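Long-range contact in type 3A cellulose-binding domain protein (Clostridium thermocellum, PDB 4B9P), which serves as the extracellular, cellulose-binding sensing module of an anti-sigma factor that probably releases its sigma factor when polysaccharide is bound: residues 2-14 with 24-37. Residues are numbered along the deposited sequence; the frame is centred on the assembly and turned at random. Where two conformers were deposited one is given.
Sequences DLLTKIELQAYNH and QPRIKLINTGNTPI. With ZN (zinc ion), chain C.
Leu-9 and Ile-27 meet at the apolar centre, where CD2 of Leu-9 comes tightly against CG2 of Ile-27, 3.5 Å away. Leu-9 reaches this diagonal neighbour because its CG stands anti to the backbone N (chi1 -172°). Farther along the same face, CD1 of Ile-7 touches CD1 of Leu-29, while CG2 of Ile-7 presses on CD1 of Ile-37 at 3.5 Å. Inside the beta-sandwich, Ile-7 and Leu-9 pack on strands 152-156 and 159-162 of the facing sheet, and Ala-11 on Ile-152.

Strands 7-13 and 25-31 are antiparallel neighbours in one sheet of this family 3 carbohydrate-binding module, their axes approaching to 4.6 Å. Three hydrogen-bonded pairs, Glu-8 with Ile-30, Gln-10 with Lys-28 and Tyr-12 with Arg-26, each exchange two backbone bonds. On the outer face, NE2 of Gln-10 donates almost straight to OE2 of Glu-8, and CD1 of Ile-30 touches that amide, nearest its NE2.

Beyond the strands, residues 32-35 continue beside residues 3-6, where Thr-32 N donates to Lys-6 O and Asn-34 N to Leu-4 O. Asn-31 OD1 accepts from Gly-33 N in an Asx turn, and OG1 of Thr-5 and OG1 of Thr-35 are hydrogen-bonded at 2.7 Å.

At the other end, the guanidinium of Arg-26 lies flat on the His-14 ring, centres 3.5 Å apart and planes at 5°, while its NH1 donates to Tyr-12 OH (3.2 Å). In the ring plane, His-14 ND1 donates to Gln-24 OE1 at 2.8 Å; Gln-24 NE2 is in turn held by Glu-22. His-14 NE2 binds a zinc ion at 2.0 Å, together with two waters. Zinc on one ring nitrogen would probably strengthen ND1 as a donor, and Gln-24 OE1, with the Arg-26 stack, probably helps fix the ring's rotation, consistent with second-shell residues orienting the metal ligand.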
loop_
_atom_site.group_PDB
_atom_site.type_symbol
_atom_site.label_atom_id
_atom_site.label_comp_id
_atom_site.label_asym_id
_atom_site.label_seq_id
_atom_site.Cartn_x
_atom_site.Cartn_y
_atom_site.Cartn_z
ATOM N N ASP A 2 -17.903 -22.787 -10.241
ATOM C CA ASP A 2 -16.962 -23.739 -9.667
ATOM C C ASP A 2 -15.514 -23.375 -9.938
ATOM O O ASP A 2 -14.627 -24.218 -9.814
ATOM C CB ASP A 2 -17.250 -25.152 -10.188
ATOM C CG ASP A 2 -17.192 -25.245 -11.714
ATOM O OD1 ASP A 2 -17.003 -24.190 -12.369
ATOM O OD2 ASP A 2 -17.351 -26.374 -12.250
ATOM N N LEU A 3 -15.279 -22.129 -10.339
ATOM C CA LEU A 3 -13.921 -21.616 -10.350
ATOM C C LEU A 3 -13.891 -20.407 -9.431
ATOM O O LEU A 3 -14.489 -19.378 -9.712
ATOM C CB LEU A 3 -13.390 -21.266 -11.751
ATOM C CG LEU A 3 -12.731 -22.335 -12.652
ATOM C CD1 LEU A 3 -12.086 -21.675 -13.855
ATOM C CD2 LEU A 3 -11.688 -23.202 -11.940
ATOM N N LEU A 4 -13.190 -20.566 -8.322
ATOM C CA LEU A 4 -13.142 -19.569 -7.278
ATOM C C LEU A 4 -12.124 -18.443 -7.565
ATOM O O LEU A 4 -10.989 -18.716 -7.980
ATOM C CB LEU A 4 -12.727 -20.309 -6.014
ATOM C CG LEU A 4 -12.763 -19.616 -4.668
ATOM C CD1 LEU A 4 -14.201 -19.536 -4.176
ATOM C CD2 LEU A 4 -11.919 -20.419 -3.728
ATOM N N THR A 5 -12.534 -17.190 -7.378
ATOM C CA THR A 5 -11.579 -16.079 -7.360
ATOM C C THR A 5 -11.166 -15.842 -5.926
ATOM O O THR A 5 -12.020 -15.621 -5.069
ATOM C CB THR A 5 -12.193 -14.789 -7.957
ATOM O OG1 THR A 5 -12.515 -15.033 -9.322
ATOM C CG2 THR A 5 -11.214 -13.631 -7.899
ATOM N N LYS A 6 -9.864 -15.925 -5.652
ATOM C CA LYS A 6 -9.387 -15.805 -4.284
ATOM C C LYS A 6 -7.986 -15.257 -4.284
ATOM O O LYS A 6 -7.171 -15.580 -5.161
ATOM C CB LYS A 6 -9.402 -17.165 -3.573
ATOM C CG LYS A 6 -9.277 -17.066 -2.061
ATOM C CD LYS A 6 -9.382 -18.447 -1.429
ATOM C CE LYS A 6 -8.966 -18.463 0.043
ATOM N NZ LYS A 6 -8.646 -19.858 0.490
ATOM N N ILE A 7 -7.699 -14.398 -3.304
ATOM C CA ILE A 7 -6.374 -13.839 -3.147
ATOM C C ILE A 7 -5.929 -13.927 -1.685
ATOM O O ILE A 7 -6.767 -14.102 -0.782
ATOM C CB ILE A 7 -6.319 -12.362 -3.599
ATOM C CG1 ILE A 7 -7.395 -11.535 -2.900
ATOM C CG2 ILE A 7 -6.423 -12.296 -5.137
ATOM C CD1 ILE A 7 -7.302 -10.068 -3.148
ATOM N N GLU A 8 -4.628 -13.779 -1.472
ATOM C CA GLU A 8 -4.071 -13.603 -0.161
ATOM C C GLU A 8 -3.181 -12.373 -0.231
ATOM O O GLU A 8 -2.475 -12.184 -1.219
ATOM C CB GLU A 8 -3.257 -14.840 0.264
ATOM C CG GLU A 8 -2.671 -14.701 1.635
ATOM C CD GLU A 8 -2.008 -15.969 2.108
ATOM O OE1 GLU A 8 -2.745 -16.870 2.560
ATOM O OE2 GLU A 8 -0.763 -16.081 2.063
ATOM N N LEU A 9 -3.185 -11.549 0.815
ATOM C CA LEU A 9 -2.367 -10.353 0.844
ATOM C C LEU A 9 -1.420 -10.493 2.024
ATOM O O LEU A 9 -1.871 -10.656 3.168
ATOM C CB LEU A 9 -3.267 -9.135 0.977
ATOM C CG LEU A 9 -2.714 -7.723 0.859
ATOM C CD1 LEU A 9 -1.822 -7.301 2.049
ATOM C CD2 LEU A 9 -2.089 -7.469 -0.497
ATOM N N GLN A 10 -0.114 -10.435 1.744
ATOM C CA GLN A 10 0.911 -10.416 2.781
ATOM C C GLN A 10 1.566 -9.049 2.796
ATOM O O GLN A 10 1.658 -8.393 1.743
ATOM C CB GLN A 10 1.953 -11.513 2.598
ATOM C CG GLN A 10 1.345 -12.871 2.605
ATOM C CD GLN A 10 2.390 -13.953 2.528
ATOM O OE1 GLN A 10 3.568 -13.675 2.573
ATOM N NE2 GLN A 10 1.966 -15.202 2.373
ATOM N N ALA A 11 2.026 -8.596 3.954
ATOM C CA ALA A 11 2.634 -7.264 4.020
ATOM C C ALA A 11 3.512 -7.160 5.250
ATOM O O ALA A 11 3.401 -7.960 6.197
ATOM C CB ALA A 11 1.548 -6.200 4.082
ATOM N N TYR A 12 4.374 -6.163 5.268
ATOM C CA TYR A 12 4.998 -5.717 6.482
ATOM C C TYR A 12 5.477 -4.290 6.263
ATOM O O TYR A 12 5.531 -3.802 5.127
ATOM C CB TYR A 12 6.158 -6.635 6.913
ATOM C CG TYR A 12 7.417 -6.579 6.098
ATOM C CD1 TYR A 12 7.484 -7.187 4.842
ATOM C CD2 TYR A 12 8.576 -5.980 6.599
ATOM C CE1 TYR A 12 8.664 -7.175 4.086
ATOM C CE2 TYR A 12 9.744 -5.969 5.856
ATOM C CZ TYR A 12 9.791 -6.575 4.616
ATOM O OH TYR A 12 10.968 -6.558 3.884
ATOM N N ASN A 13 5.833 -3.621 7.367
ATOM C CA ASN A 13 6.455 -2.310 7.302
ATOM C C ASN A 13 7.947 -2.445 7.453
ATOM O O ASN A 13 8.441 -3.000 8.411
ATOM C CB ASN A 13 5.857 -1.429 8.394
ATOM C CG ASN A 13 4.461 -1.033 8.075
ATOM O OD1 ASN A 13 3.504 -1.720 8.414
ATOM N ND2 ASN A 13 4.313 0.072 7.368
ATOM N N HIS A 14 8.679 -1.910 6.481
ATOM C CA HIS A 14 10.126 -2.032 6.491
ATOM C C HIS A 14 10.781 -1.057 7.453
ATOM O O HIS A 14 11.916 -1.283 7.870
ATOM C CB HIS A 14 10.641 -1.851 5.058
ATOM C CG HIS A 14 12.099 -2.135 4.890
ATOM N ND1 HIS A 14 12.995 -1.185 4.452
ATOM C CD2 HIS A 14 12.814 -3.276 5.031
ATOM C CE1 HIS A 14 14.205 -1.717 4.358
ATOM N NE2 HIS A 14 14.120 -2.987 4.692
ATOM N N GLN A 24 6.998 2.898 4.635
ATOM C CA GLN A 24 7.591 1.861 3.787
ATOM C C GLN A 24 6.803 0.555 3.888
ATOM O O GLN A 24 7.311 -0.463 4.334
ATOM C CB GLN A 24 9.051 1.632 4.163
ATOM C CG GLN A 24 9.925 2.785 3.709
ATOM C CD GLN A 24 11.388 2.390 3.630
ATOM O OE1 GLN A 24 11.759 1.235 3.924
ATOM N NE2 GLN A 24 12.223 3.336 3.254
ATOM N N PRO A 25 5.547 0.562 3.428
ATOM C CA PRO A 25 4.812 -0.704 3.319
ATOM C C PRO A 25 5.349 -1.558 2.178
ATOM O O PRO A 25 5.631 -1.048 1.067
ATOM C CB PRO A 25 3.377 -0.231 3.035
ATOM C CG PRO A 25 3.567 1.008 2.255
ATOM C CD PRO A 25 4.798 1.678 2.821
ATOM N N ARG A 26 5.536 -2.843 2.461
ATOM C CA ARG A 26 5.910 -3.808 1.441
ATOM C C ARG A 26 4.773 -4.805 1.344
ATOM O O ARG A 26 4.296 -5.279 2.382
ATOM C CB ARG A 26 7.214 -4.484 1.821
ATOM C CG ARG A 26 8.330 -3.459 1.859
ATOM C CD ARG A 26 9.666 -4.048 2.037
ATOM N NE ARG A 26 10.670 -3.028 1.762
ATOM C CZ ARG A 26 11.956 -3.301 1.629
ATOM N NH1 ARG A 26 12.387 -4.543 1.792
ATOM N NH2 ARG A 26 12.811 -2.340 1.341
ATOM N N ILE A 27 4.338 -5.117 0.119
ATOM C CA ILE A 27 3.120 -5.874 -0.084
ATOM C C ILE A 27 3.355 -6.982 -1.092
ATOM O O ILE A 27 4.064 -6.795 -2.077
ATOM C CB ILE A 27 2.022 -4.897 -0.560
ATOM C CG1 ILE A 27 1.692 -3.882 0.574
ATOM C CG2 ILE A 27 0.786 -5.609 -0.981
ATOM C CD1 ILE A 27 0.885 -2.636 0.120
ATOM N N LYS A 28 2.737 -8.129 -0.843
ATOM C CA LYS A 28 2.775 -9.261 -1.757
ATOM C C LYS A 28 1.331 -9.709 -1.964
ATOM O O LYS A 28 0.660 -10.098 -0.989
ATOM C CB LYS A 28 3.644 -10.371 -1.184
ATOM C CG LYS A 28 3.862 -11.562 -2.050
ATOM C CD LYS A 28 4.940 -12.488 -1.431
ATOM C CE LYS A 28 5.051 -13.787 -2.171
ATOM N NZ LYS A 28 5.981 -14.774 -1.545
ATOM N N LEU A 29 0.854 -9.604 -3.192
ATOM C CA LEU A 29 -0.492 -10.024 -3.537
ATOM C C LEU A 29 -0.412 -11.342 -4.259
ATOM O O LEU A 29 0.272 -11.439 -5.295
ATOM C CB LEU A 29 -1.104 -9.018 -4.493
ATOM C CG LEU A 29 -2.440 -9.351 -5.136
ATOM C CD1 LEU A 29 -3.534 -9.393 -4.087
ATOM C CD2 LEU A 29 -2.767 -8.358 -6.259
ATOM N N ILE A 30 -1.086 -12.340 -3.724
ATOM C CA ILE A 30 -0.981 -13.702 -4.242
ATOM C C ILE A 30 -2.325 -14.186 -4.739
ATOM O O ILE A 30 -3.333 -14.046 -4.048
ATOM C CB ILE A 30 -0.460 -14.709 -3.176
ATOM C CG1 ILE A 30 0.840 -14.176 -2.561
ATOM C CG2 ILE A 30 -0.291 -16.094 -3.785
ATOM C CD1 ILE A 30 0.859 -14.298 -1.061
ATOM N N ASN A 31 -2.346 -14.764 -5.936
ATOM C CA ASN A 31 -3.563 -15.357 -6.434
ATOM C C ASN A 31 -3.637 -16.798 -5.914
ATOM O O ASN A 31 -2.885 -17.681 -6.346
ATOM C CB ASN A 31 -3.564 -15.317 -7.960
ATOM C CG ASN A 31 -4.888 -15.798 -8.560
ATOM O OD1 ASN A 31 -5.662 -16.484 -7.872
ATOM N ND2 ASN A 31 -5.150 -15.453 -9.815
ATOM N N THR A 32 -4.553 -17.036 -4.989
ATOM C CA THR A 32 -4.657 -18.357 -4.376
ATOM C C THR A 32 -5.883 -19.122 -4.877
ATOM O O THR A 32 -6.062 -20.274 -4.488
ATOM C CB THR A 32 -4.677 -18.274 -2.839
ATOM O OG1 THR A 32 -5.782 -17.454 -2.463
ATOM C CG2 THR A 32 -3.411 -17.659 -2.280
ATOM N N GLY A 33 -6.699 -18.496 -5.736
ATOM C CA GLY A 33 -7.872 -19.123 -6.321
ATOM C C GLY A 33 -7.540 -19.906 -7.567
ATOM O O GLY A 33 -6.411 -20.312 -7.781
ATOM N N ASN A 34 -8.520 -20.146 -8.424
ATOM C CA ASN A 34 -8.197 -20.814 -9.682
ATOM C C ASN A 34 -8.683 -20.029 -10.896
ATOM O O ASN A 34 -8.757 -20.567 -11.990
ATOM C CB ASN A 34 -8.614 -22.284 -9.709
ATOM C CG ASN A 34 -7.633 -23.187 -8.964
ATOM O OD1 ASN A 34 -6.417 -23.247 -9.267
ATOM N ND2 ASN A 34 -8.156 -23.904 -7.986
ATOM N N THR A 35 -8.933 -18.735 -10.709
ATOM C CA THR A 35 -9.279 -17.866 -11.836
ATOM C C THR A 35 -8.153 -16.855 -12.054
ATOM O O THR A 35 -7.593 -16.355 -11.105
ATOM C CB THR A 35 -10.573 -17.076 -11.573
ATOM O OG1 THR A 35 -10.341 -16.131 -10.530
ATOM C CG2 THR A 35 -11.692 -18.024 -11.171
ATOM N N PRO A 36 -7.838 -16.515 -13.300
ATOM C CA PRO A 36 -6.876 -15.431 -13.580
ATOM C C PRO A 36 -7.503 -14.111 -13.164
ATOM O O PRO A 36 -8.717 -13.936 -13.246
ATOM C CB PRO A 36 -6.710 -15.482 -15.118
ATOM C CG PRO A 36 -7.147 -16.894 -15.467
ATOM C CD PRO A 36 -8.287 -17.191 -14.519
ATOM N N ILE A 37 -6.667 -13.177 -12.731
ATOM C CA ILE A 37 -7.126 -11.861 -12.311
ATOM C C ILE A 37 -6.434 -10.812 -13.181
ATOM O O ILE A 37 -5.216 -10.800 -13.304
ATOM C CB ILE A 37 -6.788 -11.616 -10.825
ATOM C CG1 ILE A 37 -7.564 -12.620 -9.951
ATOM C CG2 ILE A 37 -7.099 -10.144 -10.415
ATOM C CD1 ILE A 37 -7.073 -12.723 -8.521
HETATM ZN ZN ZN C . 15.653 -4.205 4.580
HETATM O O HOH W 1 -8.408 -16.514 -8.250
HETATM O O HOH W 2 -6.155 -17.086 0.301
HETATM O O HOH W 3 5.865 -14.932 1.574
HETATM O O HOH W 4 6.540 2.111 7.434
HETATM O O HOH W 5 14.553 -6.032 4.548
HETATM O O HOH W 6 16.313 -4.115 6.533
#